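Local structure of tryptophanyl-tRNA synthetase (Cryptosporidium parvum Iowa II, 3HV0) at residues R38-R41 and K46-H49; Y101-F106 and P149-I154; E137-I142 and D372-F377; V315-L320 and E328-I333. The protein probably charges tRNA(Trp) with tryptophan at the cost of ATP, as a class I aminoacyl-tRNA synthetase whose catalytic core lies in this C-terminal piece of the protein. All blocks are in the same frame, centred on the assembly; numbering follows the deposited sequence.

Interaction 1: residues R38-R41 and K46-H49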
loop_
_atom_site.group_PDB
_atom_site.type_symbol
_atom_site.label_atom_id
_atom_site.label_comp_id
_atom_site.label_asym_id
_atom_site.label_seq_id
_atom_site.Cartn_x
_atom_site.Cartn_y
_atom_site.Cartn_z
ATOM N N ARG A 38 -10.323 -39.573 -1.937
ATOM C CA ARG A 38 -10.010 -39.314 -0.517
ATOM C C ARG A 38 -10.939 -38.255 0.045
ATOM O O ARG A 38 -11.350 -38.329 1.202
ATOM C CB ARG A 38 -8.530 -38.940 -0.318
ATOM C CG ARG A 38 -8.125 -38.538 1.131
ATOM C CD ARG A 38 -6.645 -38.871 1.459
ATOM N NE ARG A 38 -6.032 -37.957 2.429
ATOM C CZ ARG A 38 -5.158 -36.986 2.129
ATOM N NH1 ARG A 38 -4.764 -36.774 0.868
ATOM N NH2 ARG A 38 -4.672 -36.204 3.095
ATOM N N MET A 39 -11.291 -37.304 -0.812
ATOM C CA MET A 39 -12.201 -36.223 -0.481
ATOM C C MET A 39 -13.658 -36.667 -0.345
ATOM O O MET A 39 -14.266 -36.444 0.701
ATOM C CB MET A 39 -12.092 -35.136 -1.553
ATOM C CG MET A 39 -13.268 -34.212 -1.626
ATOM S SD MET A 39 -12.722 -32.625 -2.199
ATOM C CE MET A 39 -14.159 -31.657 -1.740
ATOM N N GLU A 40 -14.217 -37.252 -1.406
ATOM C CA GLU A 40 -15.606 -37.733 -1.400
ATOM C C GLU A 40 -15.863 -38.588 -0.162
ATOM O O GLU A 40 -16.926 -38.506 0.455
ATOM C CB GLU A 40 -15.903 -38.594 -2.637
ATOM C CG GLU A 40 -15.832 -37.895 -3.995
ATOM C CD GLU A 40 -16.366 -38.766 -5.134
ATOM O OE1 GLU A 40 -16.439 -39.999 -4.960
ATOM O OE2 GLU A 40 -16.727 -38.223 -6.203
ATOM N N ARG A 41 -14.875 -39.415 0.172
ATOM C CA ARG A 41 -14.867 -40.242 1.391
ATOM C C ARG A 41 -15.099 -39.382 2.631
ATOM O O ARG A 41 -15.866 -39.737 3.523
ATOM C CB ARG A 41 -13.493 -40.918 1.527
ATOM C CG ARG A 41 -13.482 -42.267 2.163
ATOM C CD ARG A 41 -13.145 -43.347 1.145
ATOM N NE ARG A 41 -11.738 -43.326 0.734
ATOM C CZ ARG A 41 -11.156 -44.245 -0.043
ATOM N NH1 ARG A 41 -11.845 -45.283 -0.521
ATOM N NH2 ARG A 41 -9.868 -44.127 -0.351
ATOM N N LYS A 46 -20.484 -36.557 -3.368
ATOM C CA LYS A 46 -19.856 -36.991 -4.616
ATOM C C LYS A 46 -19.089 -35.786 -5.184
ATOM O O LYS A 46 -19.422 -34.638 -4.892
ATOM C CB LYS A 46 -20.920 -37.552 -5.586
ATOM C CG LYS A 46 -20.822 -37.063 -7.033
ATOM C CD LYS A 46 -21.917 -37.676 -7.904
ATOM C CE LYS A 46 -21.566 -39.088 -8.350
ATOM N NZ LYS A 46 -20.458 -39.113 -9.356
ATOM N N ALA A 47 -18.047 -36.058 -5.962
ATOM C CA ALA A 47 -17.087 -35.016 -6.346
ATOM C C ALA A 47 -17.671 -34.126 -7.418
ATOM O O ALA A 47 -18.371 -34.584 -8.320
ATOM C CB ALA A 47 -15.778 -35.625 -6.832
ATOM N N HIS A 48 -17.369 -32.843 -7.313
ATOM C CA HIS A 48 -17.769 -31.910 -8.335
ATOM C C HIS A 48 -17.143 -32.336 -9.646
ATOM O O HIS A 48 -15.997 -32.784 -9.672
ATOM C CB HIS A 48 -17.316 -30.512 -7.983
ATOM C CG HIS A 48 -18.008 -29.445 -8.756
ATOM N ND1 HIS A 48 -17.543 -28.982 -9.966
ATOM C CD2 HIS A 48 -19.127 -28.736 -8.486
ATOM C CE1 HIS A 48 -18.336 -28.020 -10.403
ATOM N NE2 HIS A 48 -19.311 -27.856 -9.526
ATOM N N HIS A 49 -17.900 -32.211 -10.732
ATOM C CA HIS A 49 -17.418 -32.647 -12.036
ATOM C C HIS A 49 -16.168 -31.901 -12.563
ATOM O O HIS A 49 -15.449 -32.465 -13.376
ATOM C CB HIS A 49 -18.557 -32.674 -13.080
ATOM C CG HIS A 49 -19.200 -31.344 -13.326
ATOM N ND1 HIS A 49 -20.200 -30.842 -12.523
ATOM C CD2 HIS A 49 -18.985 -30.416 -14.287
ATOM C CE1 HIS A 49 -20.574 -29.660 -12.979
ATOM N NE2 HIS A 49 -19.854 -29.383 -14.050
#

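Interaction 2: residues Y101-F106 and P149-I154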
loop_
_atom_site.group_PDB
_atom_site.type_symbol
_atom_site.label_atom_id
_atom_site.label_comp_id
_atom_site.label_asym_id
_atom_site.label_seq_id
_atom_site.Cartn_x
_atom_site.Cartn_y
_atom_site.Cartn_z
ATOM N N TYR A 101 -18.956 -24.858 -4.357
ATOM C CA TYR A 101 -19.013 -26.292 -4.131
ATOM C C TYR A 101 -18.076 -26.667 -2.967
ATOM O O TYR A 101 -18.443 -27.468 -2.091
ATOM C CB TYR A 101 -18.644 -27.076 -5.397
ATOM C CG TYR A 101 -18.126 -28.442 -5.085
ATOM C CD1 TYR A 101 -19.002 -29.479 -4.758
ATOM C CD2 TYR A 101 -16.755 -28.701 -5.068
ATOM C CE1 TYR A 101 -18.530 -30.748 -4.448
ATOM C CE2 TYR A 101 -16.269 -29.966 -4.752
ATOM C CZ TYR A 101 -17.167 -30.982 -4.437
ATOM O OH TYR A 101 -16.693 -32.236 -4.146
ATOM N N LEU A 102 -16.876 -26.079 -2.957
ATOM C CA LEU A 102 -15.940 -26.354 -1.877
ATOM C C LEU A 102 -16.450 -25.811 -0.532
ATOM O O LEU A 102 -16.187 -26.385 0.516
ATOM C CB LEU A 102 -14.575 -25.765 -2.183
ATOM C CG LEU A 102 -13.772 -26.368 -3.336
ATOM C CD1 LEU A 102 -12.605 -25.423 -3.656
ATOM C CD2 LEU A 102 -13.297 -27.764 -3.011
ATOM N N GLN A 103 -17.161 -24.694 -0.570
ATOM C CA GLN A 103 -17.709 -24.106 0.633
ATOM C C GLN A 103 -18.855 -24.963 1.143
ATOM O O GLN A 103 -19.001 -25.142 2.326
ATOM C CB GLN A 103 -18.182 -22.671 0.389
ATOM C CG GLN A 103 -18.565 -21.918 1.673
ATOM C CD GLN A 103 -19.150 -20.539 1.408
ATOM O OE1 GLN A 103 -20.100 -20.391 0.639
ATOM N NE2 GLN A 103 -18.598 -19.528 2.060
ATOM N N ASP A 104 -19.660 -25.496 0.237
ATOM C CA ASP A 104 -20.780 -26.344 0.611
ATOM C C ASP A 104 -20.284 -27.684 1.138
ATOM O O ASP A 104 -20.919 -28.290 1.994
ATOM C CB ASP A 104 -21.683 -26.608 -0.598
ATOM C CG ASP A 104 -22.302 -25.357 -1.160
ATOM O OD1 ASP A 104 -22.279 -24.294 -0.495
ATOM O OD2 ASP A 104 -22.816 -25.438 -2.291
ATOM N N THR A 105 -19.166 -28.153 0.590
ATOM C CA THR A 105 -18.677 -29.495 0.877
ATOM C C THR A 105 -17.909 -29.501 2.178
ATOM O O THR A 105 -18.127 -30.366 3.004
ATOM C CB THR A 105 -17.787 -30.022 -0.253
ATOM O OG1 THR A 105 -18.586 -30.224 -1.426
ATOM C CG2 THR A 105 -17.156 -31.343 0.127
ATOM N N PHE A 106 -17.024 -28.514 2.367
ATOM C CA PHE A 106 -16.212 -28.436 3.596
ATOM C C PHE A 106 -16.850 -27.597 4.701
ATOM O O PHE A 106 -16.476 -27.729 5.865
ATOM C CB PHE A 106 -14.803 -27.924 3.284
ATOM C CG PHE A 106 -13.984 -28.890 2.491
ATOM C CD1 PHE A 106 -13.679 -28.641 1.166
ATOM C CD2 PHE A 106 -13.549 -30.072 3.063
ATOM C CE1 PHE A 106 -12.932 -29.535 0.427
ATOM C CE2 PHE A 106 -12.800 -30.986 2.322
ATOM C CZ PHE A 106 -12.499 -30.717 0.999
ATOM N N PRO A 149 -23.646 -15.925 3.241
ATOM C CA PRO A 149 -23.109 -14.711 3.863
ATOM C C PRO A 149 -22.568 -14.921 5.275
ATOM O O PRO A 149 -21.692 -14.173 5.706
ATOM C CB PRO A 149 -24.311 -13.762 3.882
ATOM C CG PRO A 149 -25.461 -14.618 3.837
ATOM C CD PRO A 149 -25.090 -15.786 2.988
ATOM N N GLU A 150 -23.073 -15.929 5.975
ATOM C CA GLU A 150 -22.540 -16.284 7.288
ATOM C C GLU A 150 -21.149 -16.925 7.196
ATOM O O GLU A 150 -20.443 -17.005 8.201
ATOM C CB GLU A 150 -23.508 -17.209 8.029
ATOM C CG GLU A 150 -24.743 -16.473 8.569
ATOM C CD GLU A 150 -25.937 -17.399 8.809
ATOM O OE1 GLU A 150 -26.186 -18.287 7.956
ATOM O OE2 GLU A 150 -26.635 -17.240 9.842
ATOM N N LEU A 151 -20.754 -17.364 6.000
ATOM C CA LEU A 151 -19.440 -17.972 5.794
ATOM C C LEU A 151 -18.561 -17.222 4.816
ATOM O O LEU A 151 -17.438 -17.657 4.555
ATOM C CB LEU A 151 -19.596 -19.422 5.313
ATOM C CG LEU A 151 -19.890 -20.463 6.398
ATOM C CD1 LEU A 151 -20.048 -21.821 5.739
ATOM C CD2 LEU A 151 -18.785 -20.483 7.480
ATOM N N THR A 152 -19.032 -16.097 4.277
ATOM C CA THR A 152 -18.303 -15.428 3.203
ATOM C C THR A 152 -18.045 -13.970 3.505
ATOM O O THR A 152 -18.976 -13.249 3.871
ATOM C CB THR A 152 -19.087 -15.478 1.874
ATOM O OG1 THR A 152 -19.443 -16.826 1.584
ATOM C CG2 THR A 152 -18.254 -14.902 0.718
ATOM N N PHE A 153 -16.793 -13.542 3.294
ATOM C CA PHE A 153 -16.397 -12.154 3.450
ATOM C C PHE A 153 -15.826 -11.639 2.137
ATOM O O PHE A 153 -14.802 -12.112 1.660
ATOM C CB PHE A 153 -15.389 -11.990 4.608
ATOM C CG PHE A 153 -14.776 -10.624 4.676
ATOM C CD1 PHE A 153 -15.572 -9.507 4.789
ATOM C CD2 PHE A 153 -13.402 -10.446 4.577
ATOM C CE1 PHE A 153 -15.015 -8.236 4.814
ATOM C CE2 PHE A 153 -12.838 -9.166 4.617
ATOM C CZ PHE A 153 -13.656 -8.068 4.742
ATOM N N ILE A 154 -16.498 -10.662 1.543
ATOM C CA ILE A 154 -16.070 -10.084 0.272
ATOM C C ILE A 154 -15.595 -8.661 0.550
ATOM O O ILE A 154 -16.114 -8.008 1.462
ATOM C CB ILE A 154 -17.221 -10.080 -0.757
ATOM C CG1 ILE A 154 -17.911 -11.461 -0.769
ATOM C CG2 ILE A 154 -16.710 -9.650 -2.159
ATOM C CD1 ILE A 154 -19.018 -11.649 -1.832
#

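Interaction 3: residues E137-I142 and D372-F377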
loop_
_atom_site.group_PDB
_atom_site.type_symbol
_atom_site.label_atom_id
_atom_site.label_comp_id
_atom_site.label_asym_id
_atom_site.label_seq_id
_atom_site.Cartn_x
_atom_site.Cartn_y
_atom_site.Cartn_z
ATOM N N GLU A 137 -20.469 -3.866 -8.878
ATOM C CA GLU A 137 -21.364 -4.627 -9.741
ATOM C C GLU A 137 -20.912 -6.070 -9.805
ATOM O O GLU A 137 -21.725 -6.993 -9.699
ATOM C CB GLU A 137 -21.416 -4.029 -11.141
ATOM C CG GLU A 137 -22.035 -2.646 -11.200
ATOM C CD GLU A 137 -23.470 -2.631 -10.739
ATOM O OE1 GLU A 137 -24.152 -3.656 -10.882
ATOM O OE2 GLU A 137 -23.918 -1.584 -10.233
ATOM N N ASN A 138 -19.606 -6.256 -9.968
ATOM C CA ASN A 138 -18.994 -7.597 -9.924
ATOM C C ASN A 138 -19.357 -8.399 -8.668
ATOM O O ASN A 138 -19.596 -9.596 -8.771
ATOM C CB ASN A 138 -17.480 -7.497 -10.051
ATOM C CG ASN A 138 -17.017 -7.213 -11.483
ATOM O OD1 ASN A 138 -15.848 -7.400 -11.789
ATOM N ND2 ASN A 138 -17.927 -6.762 -12.363
ATOM N N MET A 139 -19.413 -7.744 -7.502
ATOM C CA MET A 139 -19.837 -8.406 -6.256
ATOM C C MET A 139 -21.213 -9.028 -6.366
ATOM O O MET A 139 -21.438 -10.121 -5.842
ATOM C CB MET A 139 -19.894 -7.436 -5.071
ATOM C CG MET A 139 -18.564 -6.894 -4.643
ATOM S SD MET A 139 -18.577 -6.125 -3.014
ATOM C CE MET A 139 -19.778 -7.178 -2.190
ATOM N N LYS A 140 -22.128 -8.319 -7.020
ATOM C CA LYS A 140 -23.477 -8.820 -7.246
ATOM C C LYS A 140 -23.463 -10.123 -8.055
ATOM O O LYS A 140 -24.178 -11.086 -7.728
ATOM C CB LYS A 140 -24.342 -7.773 -7.972
ATOM C CG LYS A 140 -24.582 -6.493 -7.196
ATOM C CD LYS A 140 -25.287 -5.438 -8.042
ATOM C CE LYS A 140 -25.939 -4.385 -7.144
ATOM N NZ LYS A 140 -26.532 -3.233 -7.885
ATOM N N ASP A 141 -22.672 -10.143 -9.121
ATOM C CA ASP A 141 -22.507 -11.363 -9.899
ATOM C C ASP A 141 -21.897 -12.447 -9.021
ATOM O O ASP A 141 -22.227 -13.613 -9.150
ATOM C CB ASP A 141 -21.553 -11.148 -11.076
ATOM C CG ASP A 141 -22.048 -10.136 -12.083
ATOM O OD1 ASP A 141 -21.186 -9.549 -12.783
ATOM O OD2 ASP A 141 -23.270 -9.937 -12.199
ATOM N N ILE A 142 -20.959 -12.056 -8.158
ATOM C CA ILE A 142 -20.280 -13.030 -7.309
ATOM C C ILE A 142 -21.270 -13.606 -6.300
ATOM O O ILE A 142 -21.368 -14.829 -6.165
ATOM C CB ILE A 142 -19.025 -12.451 -6.640
ATOM C CG1 ILE A 142 -17.934 -12.277 -7.696
ATOM C CG2 ILE A 142 -18.521 -13.371 -5.513
ATOM C CD1 ILE A 142 -16.748 -11.465 -7.261
ATOM N N ASP A 372 -28.209 -3.911 0.876
ATOM C CA ASP A 372 -28.332 -4.547 2.170
ATOM C C ASP A 372 -27.731 -5.941 2.173
ATOM O O ASP A 372 -27.187 -6.384 3.189
ATOM C CB ASP A 372 -29.784 -4.638 2.603
ATOM C CG ASP A 372 -29.918 -4.848 4.080
ATOM O OD1 ASP A 372 -29.297 -4.049 4.828
ATOM O OD2 ASP A 372 -30.635 -5.796 4.489
ATOM N N VAL A 373 -27.866 -6.641 1.050
ATOM C CA VAL A 373 -27.289 -7.962 0.912
ATOM C C VAL A 373 -25.791 -7.826 0.800
ATOM O O VAL A 373 -25.043 -8.539 1.465
ATOM C CB VAL A 373 -27.851 -8.696 -0.305
ATOM C CG1 VAL A 373 -27.037 -9.936 -0.580
ATOM C CG2 VAL A 373 -29.319 -9.051 -0.067
ATOM N N ILE A 374 -25.353 -6.884 -0.025
ATOM C CA ILE A 374 -23.927 -6.605 -0.178
ATOM C C ILE A 374 -23.297 -6.377 1.182
ATOM O O ILE A 374 -22.310 -7.016 1.507
ATOM C CB ILE A 374 -23.677 -5.400 -1.080
ATOM C CG1 ILE A 374 -23.974 -5.787 -2.533
ATOM C CG2 ILE A 374 -22.236 -4.920 -0.948
ATOM C CD1 ILE A 374 -24.029 -4.627 -3.493
ATOM N N ALA A 375 -23.912 -5.498 1.974
ATOM C CA ALA A 375 -23.479 -5.154 3.341
ATOM C C ALA A 375 -23.189 -6.360 4.209
ATOM O O ALA A 375 -22.216 -6.354 4.949
ATOM C CB ALA A 375 -24.511 -4.259 4.018
ATOM N N LYS A 376 -24.018 -7.394 4.133
ATOM C CA LYS A 376 -23.762 -8.622 4.893
ATOM C C LYS A 376 -22.439 -9.289 4.494
ATOM O O LYS A 376 -21.743 -9.853 5.339
ATOM C CB LYS A 376 -24.915 -9.619 4.724
ATOM C CG LYS A 376 -26.109 -9.327 5.632
ATOM C CD LYS A 376 -27.316 -10.136 5.238
ATOM C CE LYS A 376 -28.463 -9.916 6.198
ATOM N NZ LYS A 376 -29.696 -10.634 5.723
ATOM N N PHE A 377 -22.109 -9.234 3.206
ATOM C CA PHE A 377 -20.909 -9.876 2.673
ATOM C C PHE A 377 -19.684 -9.007 2.918
ATOM O O PHE A 377 -18.573 -9.495 3.184
ATOM C CB PHE A 377 -21.067 -10.128 1.166
ATOM C CG PHE A 377 -21.912 -11.319 0.828
ATOM C CD1 PHE A 377 -21.350 -12.572 0.708
ATOM C CD2 PHE A 377 -23.262 -11.186 0.602
ATOM C CE1 PHE A 377 -22.120 -13.668 0.384
ATOM C CE2 PHE A 377 -24.034 -12.282 0.275
ATOM C CZ PHE A 377 -23.454 -13.523 0.168
#

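Interaction 4: residues V315-L320 and E328-I333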
loop_
_atom_site.group_PDB
_atom_site.type_symbol
_atom_site.label_atom_id
_atom_site.label_comp_id
_atom_site.label_asym_id
_atom_site.label_seq_id
_atom_site.Cartn_x
_atom_site.Cartn_y
_atom_site.Cartn_z
ATOM N N VAL A 315 -14.334 -24.851 -29.912
ATOM C CA VAL A 315 -14.556 -24.035 -28.728
ATOM C C VAL A 315 -15.900 -24.350 -28.098
ATOM O O VAL A 315 -16.055 -24.285 -26.883
ATOM C CB VAL A 315 -14.493 -22.520 -29.060
ATOM C CG1 VAL A 315 -14.852 -21.665 -27.823
ATOM C CG2 VAL A 315 -13.101 -22.140 -29.613
ATOM N N SER A 316 -16.880 -24.687 -28.924
ATOM C CA SER A 316 -18.207 -25.030 -28.421
ATOM C C SER A 316 -18.190 -26.350 -27.638
ATOM O O SER A 316 -18.819 -26.455 -26.595
ATOM C CB SER A 316 -19.235 -25.067 -29.558
ATOM O OG SER A 316 -19.408 -23.777 -30.140
ATOM N N TRP A 317 -17.455 -27.345 -28.123
ATOM C CA TRP A 317 -17.342 -28.622 -27.399
ATOM C C TRP A 317 -16.707 -28.441 -26.015
ATOM O O TRP A 317 -17.211 -28.946 -25.006
ATOM C CB TRP A 317 -16.541 -29.630 -28.213
ATOM C CG TRP A 317 -16.112 -30.829 -27.424
ATOM C CD1 TRP A 317 -14.837 -31.154 -27.070
ATOM C CD2 TRP A 317 -16.957 -31.848 -26.864
ATOM N NE1 TRP A 317 -14.827 -32.313 -26.332
ATOM C CE2 TRP A 317 -16.116 -32.760 -26.188
ATOM C CE3 TRP A 317 -18.335 -32.080 -26.868
ATOM C CZ2 TRP A 317 -16.611 -33.890 -25.525
ATOM C CZ3 TRP A 317 -18.823 -33.199 -26.206
ATOM C CH2 TRP A 317 -17.963 -34.088 -25.546
ATOM N N GLN A 318 -15.597 -27.712 -25.991
ATOM C CA GLN A 318 -14.882 -27.403 -24.759
ATOM C C GLN A 318 -15.728 -26.593 -23.760
ATOM O O GLN A 318 -15.549 -26.732 -22.563
ATOM C CB GLN A 318 -13.578 -26.656 -25.070
ATOM N N TYR A 319 -16.651 -25.761 -24.246
ATOM C CA TYR A 319 -17.581 -25.042 -23.359
ATOM C C TYR A 319 -18.593 -25.969 -22.689
ATOM O O TYR A 319 -18.877 -25.833 -21.504
ATOM C CB TYR A 319 -18.361 -23.977 -24.125
ATOM C CG TYR A 319 -17.780 -22.598 -24.047
ATOM C CD1 TYR A 319 -16.565 -22.305 -24.638
ATOM C CD2 TYR A 319 -18.453 -21.581 -23.391
ATOM C CE1 TYR A 319 -16.029 -21.044 -24.580
ATOM C CE2 TYR A 319 -17.932 -20.310 -23.328
ATOM C CZ TYR A 319 -16.718 -20.043 -23.931
ATOM O OH TYR A 319 -16.186 -18.768 -23.871
ATOM N N LEU A 320 -19.154 -26.888 -23.466
ATOM C CA LEU A 320 -20.105 -27.874 -22.957
ATOM C C LEU A 320 -19.524 -28.804 -21.901
ATOM O O LEU A 320 -20.260 -29.337 -21.074
ATOM C CB LEU A 320 -20.637 -28.730 -24.102
ATOM C CG LEU A 320 -21.520 -28.016 -25.118
ATOM C CD1 LEU A 320 -21.756 -28.942 -26.275
ATOM C CD2 LEU A 320 -22.838 -27.564 -24.485
ATOM N N GLU A 328 -23.893 -38.624 -19.745
ATOM C CA GLU A 328 -24.357 -39.472 -20.844
ATOM C C GLU A 328 -24.633 -38.675 -22.116
ATOM O O GLU A 328 -24.349 -39.144 -23.220
ATOM C CB GLU A 328 -25.613 -40.246 -20.429
ATOM N N LYS A 329 -25.190 -37.477 -21.959
ATOM C CA LYS A 329 -25.385 -36.578 -23.096
ATOM C C LYS A 329 -24.046 -36.204 -23.726
ATOM O O LYS A 329 -23.872 -36.301 -24.947
ATOM C CB LYS A 329 -26.099 -35.287 -22.676
ATOM C CG LYS A 329 -27.612 -35.401 -22.541
ATOM C CD LYS A 329 -28.323 -34.238 -23.250
ATOM C CE LYS A 329 -29.357 -33.544 -22.359
ATOM N NZ LYS A 329 -28.720 -32.640 -21.361
ATOM N N LEU A 330 -23.111 -35.786 -22.875
ATOM C CA LEU A 330 -21.826 -35.249 -23.315
ATOM C C LEU A 330 -21.038 -36.247 -24.157
ATOM O O LEU A 330 -20.621 -35.917 -25.263
ATOM C CB LEU A 330 -21.003 -34.768 -22.110
ATOM C CG LEU A 330 -20.098 -33.565 -22.378
ATOM C CD1 LEU A 330 -20.156 -32.589 -21.242
ATOM C CD2 LEU A 330 -18.676 -34.007 -22.598
ATOM N N GLU A 331 -20.852 -37.463 -23.648
ATOM C CA GLU A 331 -20.177 -38.526 -24.416
ATOM C C GLU A 331 -20.805 -38.705 -25.800
ATOM O O GLU A 331 -20.101 -38.810 -26.808
ATOM C CB GLU A 331 -20.178 -39.860 -23.643
ATOM C CG GLU A 331 -20.022 -41.114 -24.527
ATOM C CD GLU A 331 -19.598 -42.368 -23.763
ATOM O OE1 GLU A 331 -18.688 -42.272 -22.911
ATOM O OE2 GLU A 331 -20.155 -43.460 -24.039
ATOM N N GLU A 332 -22.131 -38.732 -25.839
ATOM C CA GLU A 332 -22.848 -39.012 -27.078
ATOM C C GLU A 332 -22.811 -37.846 -28.062
ATOM O O GLU A 332 -22.691 -38.062 -29.265
ATOM C CB GLU A 332 -24.280 -39.458 -26.775
ATOM C CG GLU A 332 -24.336 -40.892 -26.247
ATOM C CD GLU A 332 -23.621 -41.892 -27.163
ATOM O OE1 GLU A 332 -23.788 -41.799 -28.399
ATOM O OE2 GLU A 332 -22.889 -42.766 -26.644
ATOM N N ILE A 333 -22.896 -36.620 -27.555
ATOM C CA ILE A 333 -22.651 -35.430 -28.380
ATOM C C ILE A 333 -21.251 -35.495 -28.997
ATOM O O ILE A 333 -21.087 -35.314 -30.207
ATOM C CB ILE A 333 -22.750 -34.128 -27.562
ATOM C CG1 ILE A 333 -24.195 -33.864 -27.145
ATOM C CG2 ILE A 333 -22.231 -32.940 -28.370
ATOM C CD1 ILE A 333 -24.335 -32.732 -26.149
#

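Interaction 1: residues R38-R41 and K46-H49
Glu40 reaches out from helix 33-43 to Ala47, just past the turn that ends the helix, and so illustrates how a side chain can tie a helix to the chain that leaves it. Its CG lies beside the backbone N (chi1 -64°) and the rest of the chain is extended, which carries the carboxylate across the gap. Ala47 N donates to Glu40 OE2 at 2.5 Å, with an N-H...O angle of 138°, a bent bond as modelled. OE2 is also crowded against the Ala47 methyl, so its exact place, and with it the length and angle of the bond, is doubtful. The close packing is limited to this spot, where Glu40 CG stands 3.6 Å from Ala47 CB.

On the solvent side matters are looser. Lys46 is exposed and its CB points away from the helix; Lys46 NZ is about 5.0 Å from Glu40 OE2 in the model, not in contact, where a mild attraction is at most possible. Beyond Ala47 the chain runs on to His48, the N-cap of helix 49-52, whose ND1 takes the backbone N of Phe50. On the buried face of helix 33-43, Met39 packs against Phe62 and Leu66 of helix 62-70 and also touches Tyr101, Thr105 and Phe106 of helix 93-106; with Arg38 salt-bridged to Asp67 and Glu70, the helix packs against both neighbours.

Interaction 2: residues Y101-F106 and P149-I154
The carboxamide of Gln103 meets Thr152 through an N-H lying in its own plane, while Leu151 CB stands 3.4 Å from Gln103 NE2. Among the rings nearby, Tyr101 carries Thr105 OG1 over one face near the rim, and Phe106 has Leu102 CD2 at its edge.

The bond from Gln103 NE2 to Thr152 OG1 is 2.9 Å long and nearly straight at 173°, with the hydroxyl oxygen only 3° out of the amide plane. Gln103 reaches it by an extended chain, CG lying anti to the backbone N (chi1 -171°), and meets the Thr152 side chain at about a right angle. The fold is the Rossmann-type core of class I synthetases: helix 93-106 belongs to the beta-alpha-beta crossover between the parallel strands 76-81 and 110-114, and Gln103 reaches past Leu110 to the start of the outer strand, 152-156.

Asp148 completes the network, its backbone O accepting from Thr152 OG1 and its backbone N giving a weak bond to Gln103 OE1. The hydroxyl therefore accepts from one partner and donates to the other, and the amide has a partner at both ends, which fixes its flip and satisfies polar groups in a buried setting.

Interaction 3: residues E137-I142 and D372-F377
Lys140, whose aliphatic chain runs against Ile374, shares a carboxylate oxygen with an arginine: Glu137 OE1 forms a salt bridge with Arg366 NH2 and a long one, 3.9 Å, with Lys140 NZ. These charges sit at the border of an apolar contact between helix 128-143 of the Rossmann-type core and helix 371-378, from near the end of the chain, which packs against it. Helix 128-143 lies on the way from strand 110-114 to the parallel outer strand 152-156. Arg366 has a second partner in Asp141, so helix 128-143 is also held to helix 344-367 by charge.

Across the contact itself the touching is by carbon. Ile374 offers its two ends to different residues. Its CD1 faces the Lys140 chain, 4.1 Å from Lys140 CE, with the lysine stretched out so that its methylenes cover the isoleucine while its ammonium lies farther out. Phe377 lies one turn on and packs on Ile143, Thr152 and Ile154, extending the apolar layer to the strand. Met139 also rests on Ile154 and on Leu114 of the neighbouring strand; its chain bends at the last torsion (chi3 34°), bringing Met139 CE to 3.6 Å from Ile374 CG2.

Interaction 4: residues V315-L320 and E328-I333
Trp317 presents the outer rim of its six-membered ring to Leu330 and Ile333, so that the indole meets the opposing helix largely by its edge. CG is anti to the backbone N (chi1 167°), which swings the ring out from helix 315-323 across the gap. At this rim the backbone oxygen of Leu330 lies in the plane of the ring between two carbons, 3.2 Å from Trp317 CH2 and 3.4 Å from Trp317 CZ3, at most a weak electrostatic attraction. Ile333 CG2 approaches the same edge, near the ring plane, at 4.0 Å from Trp317 CZ3. The Leu330 side chain lies askew to the indole, neither stacked on it nor squarely at its edge. Leu330 CD2 is modelled too near Trp317 CH2 to be trusted, and the leucine torsions are unusual, so the fine placement of this side chain is doubtful.

The two helices form an antiparallel hairpin: over these short segments the axes run at 163° and come no nearer than 11.3 Å, a spacing bridged by the large tryptophan. Near the start of each helix an aspartate accepts from a backbone N: Asp314 from Trp317 N, Asp326 from Lys329 N. The hairpin lies in the helical C-terminal part of the chain, which probably serves anticodon recognition, as in related enzymes.

Nearer the turn, the other branch of Leu330 lies over the backbone, with Leu330 CD1 3.3 Å from Leu320 O in the model, a distance equally uncertain. Leu320 CB points toward the partner helix, and its side chain also touches Leu351 of helix 344-367, while Leu330 is backed by Met324 from the connecting loop.

Interactions 1, 2 and 3 form a continuous chain of contacts that runs past the Rossmann-type sheet. Interaction 1 meets interaction 2 where Met39 CE packs against Thr105 CG2 (3.5 Å) and Tyr101, and where His48 N probably bonds to Tyr101 OH (3.3 Å). Interaction 2 joins interaction 3 through a probable backbone bond from Ile154 N to Phe377 O, 2.9 Å, which ties the outer strand to helix 371-378; their centres lie 14 Å apart. The side chains of Thr152 and Met139 are each about 13 Å from the bound tryptophan, not in contact with it. Interaction 4 stands apart, its centre 22 Å from that of interaction 1 and 33 Å from that of interaction 3.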